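Local coordinates for protein putative methyltransferase (Emericella variicolor, PDB 7DMB) that probably transfers a methyl group from S-adenosyl-L-methionine as a trans-acting enzyme in calbistrin biosynthesis, and binds the by-product S-adenosyl-L-homocysteine, at residues E60-A63 against R64-L68; V142-G145 against P146-Y150; R351-Q355 against A356-G360. One frame throughout, in Å; residues are numbered along the deposited sequence.

Contact 1 (E60-A63 against R64-L68); sequences EMIA and RMWVL
Ile-62 and Ala-63 meet Trp-66 and Val-67 one turn on in a local contact inside helix 56-79, one of the helices that precede the SAH-binding sheet in the chain. Backbone bonds of the alpha-helical i to i+4 kind set the spacing: Trp-66 N donates to Ile-62 O at 3.0 Å in a nearly straight bond (N-H...O 170°), while Val-67 N reaches Ala-63 O at 2.9 Å. Ile-62 O also receives a weak, bent bond from Met-65 N. The indole is the main side chain to turn back on the preceding turn. Its CG sits between the backbone N and the carbonyl carbon (chi1 85°), which swings the five-membered ring over Ala-63: CD1 lies 3.5 Å from Ala-63 CA, and Ala-63 O stands over one ring face. Ile-62 CG2 adds a looser apolar touch, 4.4 Å from Trp-66 CD1. Val-67 places CG2 beside its own backbone N, where it nears Ala-63 O at 3.1 Å and lies over the centre of the indole. Arg-64 and Met-65 instead lead away from the preceding turn, Arg-64 toward Leu-115 and Met-130, Met-65 onto helix 140-157. The indole also meets the rings of Tyr-319 and Phe-322, which joins this turn to helix 319-324. No side-chain hydrogen bond or salt bridge crosses the contact; the indole rests against Ala-63 CA and O, and this, with Tyr-319 and Phe-322, probably restricts its rotation.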
loop_
_atom_site.group_PDB
_atom_site.type_symbol
_atom_site.label_atom_id
_atom_site.label_comp_id
_atom_site.label_asym_id
_atom_site.label_seq_id
_atom_site.Cartn_x
_atom_site.Cartn_y
_atom_site.Cartn_z
ATOM N N GLU A 60 15.643 8.024 -0.424
ATOM C CA GLU A 60 17.030 7.632 -0.670
ATOM C C GLU A 60 17.668 7.015 0.563
ATOM O O GLU A 60 18.549 6.156 0.434
ATOM C CB GLU A 60 17.848 8.834 -1.135
ATOM C CG GLU A 60 17.470 9.301 -2.526
ATOM C CD GLU A 60 17.764 10.762 -2.759
ATOM O OE1 GLU A 60 18.516 11.355 -1.957
ATOM O OE2 GLU A 60 17.235 11.316 -3.747
ATOM N N MET A 61 17.247 7.437 1.759
ATOM C CA MET A 61 17.673 6.739 2.967
ATOM C C MET A 61 17.167 5.301 2.959
ATOM O O MET A 61 17.909 4.370 3.296
ATOM C CB MET A 61 17.166 7.481 4.199
ATOM C CG MET A 61 17.812 7.055 5.497
ATOM S SD MET A 61 16.803 7.486 6.923
ATOM C CE MET A 61 16.798 9.269 6.764
ATOM N N ILE A 62 15.899 5.113 2.563
ATOM C CA ILE A 62 15.298 3.782 2.477
ATOM C C ILE A 62 16.031 2.940 1.441
ATOM O O ILE A 62 16.429 1.799 1.701
ATOM C CB ILE A 62 13.799 3.898 2.138
ATOM C CG1 ILE A 62 13.002 4.347 3.358
ATOM C CG2 ILE A 62 13.243 2.579 1.584
ATOM C CD1 ILE A 62 11.598 4.731 3.028
ATOM N N ALA A 63 16.196 3.487 0.239
ATOM C CA ALA A 63 16.836 2.730 -0.821
ATOM C C ALA A 63 18.228 2.299 -0.392
ATOM O O ALA A 63 18.608 1.131 -0.547
ATOM C CB ALA A 63 16.888 3.574 -2.095
ATOM N N ARG A 64 18.989 3.241 0.178
ATOM C CA ARG A 64 20.323 2.957 0.689
ATOM C C ARG A 64 20.307 1.782 1.653
ATOM O O ARG A 64 21.180 0.903 1.592
ATOM C CB ARG A 64 20.882 4.201 1.384
ATOM C CG ARG A 64 22.236 3.989 2.043
ATOM C CD ARG A 64 22.669 5.228 2.819
ATOM N NE ARG A 64 23.971 5.051 3.451
ATOM C CZ ARG A 64 25.135 5.193 2.822
ATOM N NH1 ARG A 64 25.171 5.514 1.534
ATOM N NH2 ARG A 64 26.270 5.013 3.486
ATOM N N MET A 65 19.299 1.736 2.528
ATOM C CA MET A 65 19.259 0.710 3.560
ATOM C C MET A 65 18.937 -0.655 2.977
ATOM O O MET A 65 19.611 -1.644 3.295
ATOM C CB MET A 65 18.234 1.055 4.630
ATOM C CG MET A 65 18.156 -0.029 5.684
ATOM S SD MET A 65 19.607 0.035 6.762
ATOM C CE MET A 65 19.348 -1.366 7.837
ATOM N N TRP A 66 17.875 -0.747 2.158
ATOM C CA TRP A 66 17.529 -2.067 1.645
ATOM C C TRP A 66 18.572 -2.552 0.655
ATOM O O TRP A 66 18.768 -3.760 0.531
ATOM C CB TRP A 66 16.105 -2.100 1.058
ATOM C CG TRP A 66 15.924 -1.657 -0.384
ATOM C CD1 TRP A 66 15.363 -0.476 -0.811
ATOM C CD2 TRP A 66 16.248 -2.394 -1.574
ATOM N NE1 TRP A 66 15.339 -0.430 -2.182
ATOM C CE2 TRP A 66 15.880 -1.592 -2.677
ATOM C CE3 TRP A 66 16.825 -3.648 -1.818
ATOM C CZ2 TRP A 66 16.071 -2.002 -3.998
ATOM C CZ3 TRP A 66 17.018 -4.051 -3.146
ATOM C CH2 TRP A 66 16.641 -3.231 -4.210
ATOM N N VAL A 67 19.282 -1.643 -0.020
ATOM C CA VAL A 67 20.392 -2.076 -0.871
ATOM C C VAL A 67 21.517 -2.673 -0.022
ATOM O O VAL A 67 22.120 -3.691 -0.384
ATOM C CB VAL A 67 20.906 -0.910 -1.743
ATOM C CG1 VAL A 67 22.285 -1.256 -2.350
ATOM C CG2 VAL A 67 19.900 -0.565 -2.849
ATOM N N LEU A 68 21.825 -2.041 1.110
ATOM C CA LEU A 68 22.844 -2.576 2.010
ATOM C C LEU A 68 22.459 -3.962 2.529
ATOM O O LEU A 68 23.271 -4.898 2.487
ATOM C CB LEU A 68 23.071 -1.608 3.171
ATOM C CG LEU A 68 23.916 -0.361 2.910
ATOM C CD1 LEU A 68 23.601 0.720 3.975
ATOM C CD2 LEU A 68 25.404 -0.716 2.939
#

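Contact 2 (V142-G145 against P146-Y150)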
loop_
_atom_site.group_PDB
_atom_site.type_symbol
_atom_site.label_atom_id
_atom_site.label_comp_id
_atom_site.label_asym_id
_atom_site.label_seq_id
_atom_site.Cartn_x
_atom_site.Cartn_y
_atom_site.Cartn_z
ATOM N N VAL A 142 10.547 1.660 8.254
ATOM C CA VAL A 142 11.054 1.442 6.904
ATOM C C VAL A 142 12.554 1.171 6.876
ATOM O O VAL A 142 13.059 0.719 5.847
ATOM C CB VAL A 142 10.689 2.626 5.983
ATOM C CG1 VAL A 142 9.186 2.697 5.820
ATOM C CG2 VAL A 142 11.216 3.944 6.528
ATOM N N ILE A 143 13.277 1.418 7.966
ATOM C CA ILE A 143 14.689 1.061 8.065
ATOM C C ILE A 143 14.877 -0.265 8.788
ATOM O O ILE A 143 15.695 -1.094 8.380
ATOM C CB ILE A 143 15.468 2.191 8.765
ATOM C CG1 ILE A 143 15.389 3.474 7.936
ATOM C CG2 ILE A 143 16.936 1.787 9.016
ATOM C CD1 ILE A 143 15.848 3.305 6.506
ATOM N N GLU A 144 14.102 -0.466 9.856
ATOM C CA GLU A 144 14.173 -1.686 10.647
ATOM C C GLU A 144 13.631 -2.874 9.888
ATOM O O GLU A 144 14.098 -4.001 10.093
ATOM C CB GLU A 144 13.383 -1.516 11.958
ATOM C CG GLU A 144 13.602 -2.632 12.952
ATOM C CD GLU A 144 14.981 -2.562 13.591
ATOM O OE1 GLU A 144 15.746 -1.628 13.269
ATOM O OE2 GLU A 144 15.291 -3.426 14.427
ATOM N N GLY A 145 12.627 -2.645 9.038
ATOM C CA GLY A 145 12.006 -3.693 8.262
ATOM C C GLY A 145 13.007 -4.445 7.407
ATOM O O GLY A 145 13.173 -5.662 7.527
ATOM N N PRO A 146 13.687 -3.735 6.512
ATOM C CA PRO A 146 14.700 -4.423 5.683
ATOM C C PRO A 146 15.800 -5.086 6.510
ATOM O O PRO A 146 16.232 -6.201 6.181
ATOM C CB PRO A 146 15.241 -3.306 4.770
ATOM C CG PRO A 146 14.732 -2.017 5.361
ATOM C CD PRO A 146 13.478 -2.333 6.113
ATOM N N TRP A 147 16.230 -4.451 7.602
ATOM C CA TRP A 147 17.209 -5.077 8.485
ATOM C C TRP A 147 16.721 -6.444 8.957
ATOM O O TRP A 147 17.464 -7.440 8.911
ATOM C CB TRP A 147 17.512 -4.177 9.689
ATOM C CG TRP A 147 18.116 -4.979 10.795
ATOM C CD1 TRP A 147 17.461 -5.576 11.843
ATOM C CD2 TRP A 147 19.486 -5.352 10.913
ATOM N NE1 TRP A 147 18.355 -6.278 12.610
ATOM C CE2 TRP A 147 19.605 -6.152 12.064
ATOM C CE3 TRP A 147 20.632 -5.078 10.158
ATOM C CZ2 TRP A 147 20.829 -6.669 12.490
ATOM C CZ3 TRP A 147 21.852 -5.601 10.580
ATOM C CH2 TRP A 147 21.939 -6.383 11.733
ATOM N N ARG A 148 15.459 -6.512 9.393
ATOM C CA ARG A 148 14.883 -7.782 9.845
ATOM C C ARG A 148 14.801 -8.814 8.723
ATOM O O ARG A 148 14.942 -10.017 8.976
ATOM C CB ARG A 148 13.478 -7.571 10.418
ATOM C CG ARG A 148 13.377 -6.866 11.758
ATOM C CD ARG A 148 11.911 -6.919 12.219
ATOM N NE ARG A 148 11.697 -6.123 13.419
ATOM C CZ ARG A 148 10.526 -5.930 14.007
ATOM N NH1 ARG A 148 9.420 -6.463 13.506
ATOM N NH2 ARG A 148 10.472 -5.191 15.105
ATOM N N VAL A 149 14.521 -8.377 7.492
ATOM C CA VAL A 149 14.488 -9.316 6.378
ATOM C C VAL A 149 15.868 -9.929 6.177
ATOM O O VAL A 149 16.021 -11.152 6.067
ATOM C CB VAL A 149 13.986 -8.616 5.104
ATOM C CG1 VAL A 149 14.397 -9.422 3.869
ATOM C CG2 VAL A 149 12.476 -8.410 5.177
ATOM N N TYR A 150 16.891 -9.080 6.134
ATOM C CA TYR A 150 18.269 -9.564 6.099
ATOM C C TYR A 150 18.546 -10.496 7.271
ATOM O O TYR A 150 19.091 -11.591 7.101
ATOM C CB TYR A 150 19.243 -8.387 6.144
ATOM C CG TYR A 150 20.503 -8.742 6.902
ATOM C CD1 TYR A 150 21.470 -9.559 6.316
ATOM C CD2 TYR A 150 20.717 -8.302 8.202
ATOM C CE1 TYR A 150 22.604 -9.916 6.986
ATOM C CE2 TYR A 150 21.855 -8.661 8.881
ATOM C CZ TYR A 150 22.800 -9.467 8.260
ATOM O OH TYR A 150 23.958 -9.849 8.905
#
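Glu-144 and Trp-147 lie side by side and point the same way, the carboxylate turned 36° from the indole plane. Glu-144 OE2 comes obliquely to the ring, 4.0 Å from Trp-147 CD1. Glu-144 starts with CG trans to its backbone N (chi1 -170°) and then bends at chi2, a shape that brings the carboxylate alongside the indole one turn on. Its main polar partner is Arg-131, which forms a salt bridge with OE2 and a cation-pi contact with Trp-147, so one guanidinium from helix 120-134 serves both. Arg-148 takes another course. Its extended chain passes Glu-144 at a slant, NE 4.0 Å from Glu-144 CG, with carboxylate and guanidinium planes almost perpendicular at 84°. Although opposite in charge, the two do not pair: Glu-144 OE2 and Arg-148 NE stay 4.6 Å apart, and Arg-148 NH1 is hydrogen-bonded to Lys-169 O. All this happens at a proline kink in helix 140-157. Lacking an N-H, Pro-146 cannot return a bond to the turn before it; instead its ring carbons face the carbonyls, CD 3.1 Å from Val-142 O and CG 3.3 Å from Ile-143 O. Past this point Trp-147 N gives Ile-143 O only a weak bond, whereas Arg-148 N binds Glu-144 O at 2.9 Å and Val-149 N binds Gly-145 O at 3.0 Å. Pro-146 packs on Tyr-319, Phe-322 and Met-323 of helix 319-324, and Tyr-319 OH gives a weak hydrogen bond to Val-142 O, the carbonyl that the proline passes over.

Contact 3 (R351-Q355 against A356-G360); sequences RRLKQ and AGFEG
Leu-353 O takes bonds from Phe-358 N and from Ala-356 N, both 3.0 Å long, the two donors on opposite faces of the carbonyl plane, as helix 346-355 gives way to strand 358-366. Phe-358 N to Leu-353 O and a weak bond from Gly-357 N to Lys-354 O, with positive phi (92°) at Gly-357, make a Schellman motif, the C-terminal cap that turns the chain into an edge strand of the SAH-binding sheet; Ala-356 N to Leu-353 O is an additional bond. A further backbone contact, Lys-354 CA to Phe-358 O at 3.5 Å, is a CA-H...O approach. Leu-353 has CG beside its backbone N (chi1 -79°), and its CD2 methyl lies over one face of the Phe-358 ring, 3.9 Å from the centroid and 25° off the normal, a CH-pi contact. Leu-353 CB packs on Gly-360 CA, while the stem of Lys-354 runs past Gly-360, with CG 3.5 Å from Gly-360 N. Leu-295 of helix 291-301 packs on Leu-353 and Ala-356; Ala-380 of the adjacent strand 375-382 and Leu-308 of strand 306-313 touch Leu-353 and Phe-358. Gly-357 O is hydrogen-bonded to Arg-299 NE. The oxygen that accepts from Phe-358 N, Leu-353 O, also lies in the ring plane at the edge, 3.8 Å from Phe-358 CD2.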
loop_
_atom_site.group_PDB
_atom_site.type_symbol
_atom_site.label_atom_id
_atom_site.label_comp_id
_atom_site.label_asym_id
_atom_site.label_seq_id
_atom_site.Cartn_x
_atom_site.Cartn_y
_atom_site.Cartn_z
ATOM N N ARG A 351 -7.388 1.030 -17.368
ATOM C CA ARG A 351 -7.788 -0.057 -18.263
ATOM C C ARG A 351 -8.715 -1.043 -17.569
ATOM O O ARG A 351 -9.768 -1.416 -18.099
ATOM C CB ARG A 351 -6.546 -0.802 -18.769
ATOM C CG ARG A 351 -5.758 -0.117 -19.876
ATOM C CD ARG A 351 -4.855 -1.134 -20.544
ATOM N NE ARG A 351 -5.632 -2.250 -21.095
ATOM C CZ ARG A 351 -5.134 -3.438 -21.434
ATOM N NH1 ARG A 351 -3.839 -3.693 -21.275
ATOM N NH2 ARG A 351 -5.933 -4.374 -21.941
ATOM N N ARG A 352 -8.328 -1.498 -16.383
ATOM C CA ARG A 352 -9.079 -2.583 -15.782
ATOM C C ARG A 352 -10.343 -2.086 -15.102
ATOM O O ARG A 352 -11.319 -2.837 -15.006
ATOM C CB ARG A 352 -8.184 -3.349 -14.823
ATOM C CG ARG A 352 -7.236 -4.250 -15.584
ATOM C CD ARG A 352 -6.229 -4.836 -14.686
ATOM N NE ARG A 352 -4.997 -5.177 -15.382
ATOM C CZ ARG A 352 -4.490 -6.395 -15.391
ATOM N NH1 ARG A 352 -5.135 -7.377 -14.768
ATOM N NH2 ARG A 352 -3.350 -6.631 -16.012
ATOM N N LEU A 353 -10.345 -0.829 -14.653
ATOM C CA LEU A 353 -11.571 -0.223 -14.156
ATOM C C LEU A 353 -12.638 -0.202 -15.245
ATOM O O LEU A 353 -13.800 -0.538 -14.992
ATOM C CB LEU A 353 -11.275 1.186 -13.629
ATOM C CG LEU A 353 -10.650 1.278 -12.228
ATOM C CD1 LEU A 353 -9.925 2.579 -12.051
ATOM C CD2 LEU A 353 -11.694 1.089 -11.108
ATOM N N LYS A 354 -12.251 0.142 -16.479
ATOM C CA LYS A 354 -13.214 0.165 -17.580
ATOM C C LYS A 354 -13.782 -1.226 -17.858
ATOM O O LYS A 354 -14.977 -1.371 -18.143
ATOM C CB LYS A 354 -12.560 0.742 -18.837
ATOM C CG LYS A 354 -12.304 2.236 -18.749
ATOM C CD LYS A 354 -11.445 2.763 -19.909
ATOM C CE LYS A 354 -11.663 4.271 -20.090
ATOM N NZ LYS A 354 -10.515 4.947 -20.788
ATOM N N GLN A 355 -12.944 -2.262 -17.756
ATOM C CA GLN A 355 -13.399 -3.637 -17.928
ATOM C C GLN A 355 -14.332 -4.091 -16.819
ATOM O O GLN A 355 -15.017 -5.102 -16.987
ATOM C CB GLN A 355 -12.207 -4.601 -17.985
ATOM C CG GLN A 355 -11.446 -4.583 -19.296
ATOM C CD GLN A 355 -9.955 -4.804 -19.120
ATOM O OE1 GLN A 355 -9.528 -5.795 -18.536
ATOM N NE2 GLN A 355 -9.155 -3.872 -19.627
ATOM N N ALA A 356 -14.364 -3.392 -15.685
ATOM C CA ALA A 356 -15.145 -3.827 -14.533
ATOM C C ALA A 356 -16.413 -3.016 -14.313
ATOM O O ALA A 356 -17.080 -3.203 -13.292
ATOM C CB ALA A 356 -14.287 -3.769 -13.266
ATOM N N GLY A 357 -16.740 -2.096 -15.211
ATOM C CA GLY A 357 -17.915 -1.271 -15.052
ATOM C C GLY A 357 -17.720 0.057 -14.344
ATOM O O GLY A 357 -18.713 0.647 -13.898
ATOM N N PHE A 358 -16.486 0.540 -14.209
ATOM C CA PHE A 358 -16.241 1.910 -13.784
ATOM C C PHE A 358 -15.963 2.770 -15.019
ATOM O O PHE A 358 -15.664 2.254 -16.092
ATOM C CB PHE A 358 -15.059 1.983 -12.807
ATOM C CG PHE A 358 -15.281 1.247 -11.507
ATOM C CD1 PHE A 358 -15.651 1.936 -10.364
ATOM C CD2 PHE A 358 -15.080 -0.122 -11.426
ATOM C CE1 PHE A 358 -15.838 1.266 -9.154
ATOM C CE2 PHE A 358 -15.262 -0.804 -10.226
ATOM C CZ PHE A 358 -15.638 -0.114 -9.090
ATOM N N GLU A 359 -16.073 4.095 -14.857
ATOM C CA GLU A 359 -15.739 5.052 -15.914
ATOM C C GLU A 359 -14.229 5.228 -16.046
ATOM O O GLU A 359 -13.744 6.356 -16.174
ATOM C CB GLU A 359 -16.380 6.419 -15.649
ATOM C CG GLU A 359 -17.884 6.406 -15.400
ATOM C CD GLU A 359 -18.451 7.803 -15.106
ATOM O OE1 GLU A 359 -19.693 7.978 -15.204
ATOM O OE2 GLU A 359 -17.659 8.726 -14.773
ATOM N N GLY A 360 -13.473 4.136 -15.998
ATOM C CA GLY A 360 -12.049 4.336 -15.881
ATOM C C GLY A 360 -11.721 5.128 -14.627
ATOM O O GLY A 360 -12.513 5.235 -13.672
#

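The three contacts come in series along the chain. Contacts 1 and 2 lie in the helical part that precedes the SAH-binding sheet, on helices 56-79 and 140-157, with centres 10 Å apart; they touch where Ile-62 CD1 meets Val-142 CG2 at 3.6 Å and where Met-65 packs on Ile-143 and Trp-147. Both also lean on helix 319-324. Contact 3 sits across the centre of the chain, centre to centre about 36 Å from contact 1 and 37 Å from contact 2, where helix 346-355 turns into strand 358-366, outermost in the seven-stranded sheet. That sheet's strand order, 3-2-1-4-5-7-6, is that of class I methyltransferases, consistent with its SAH site.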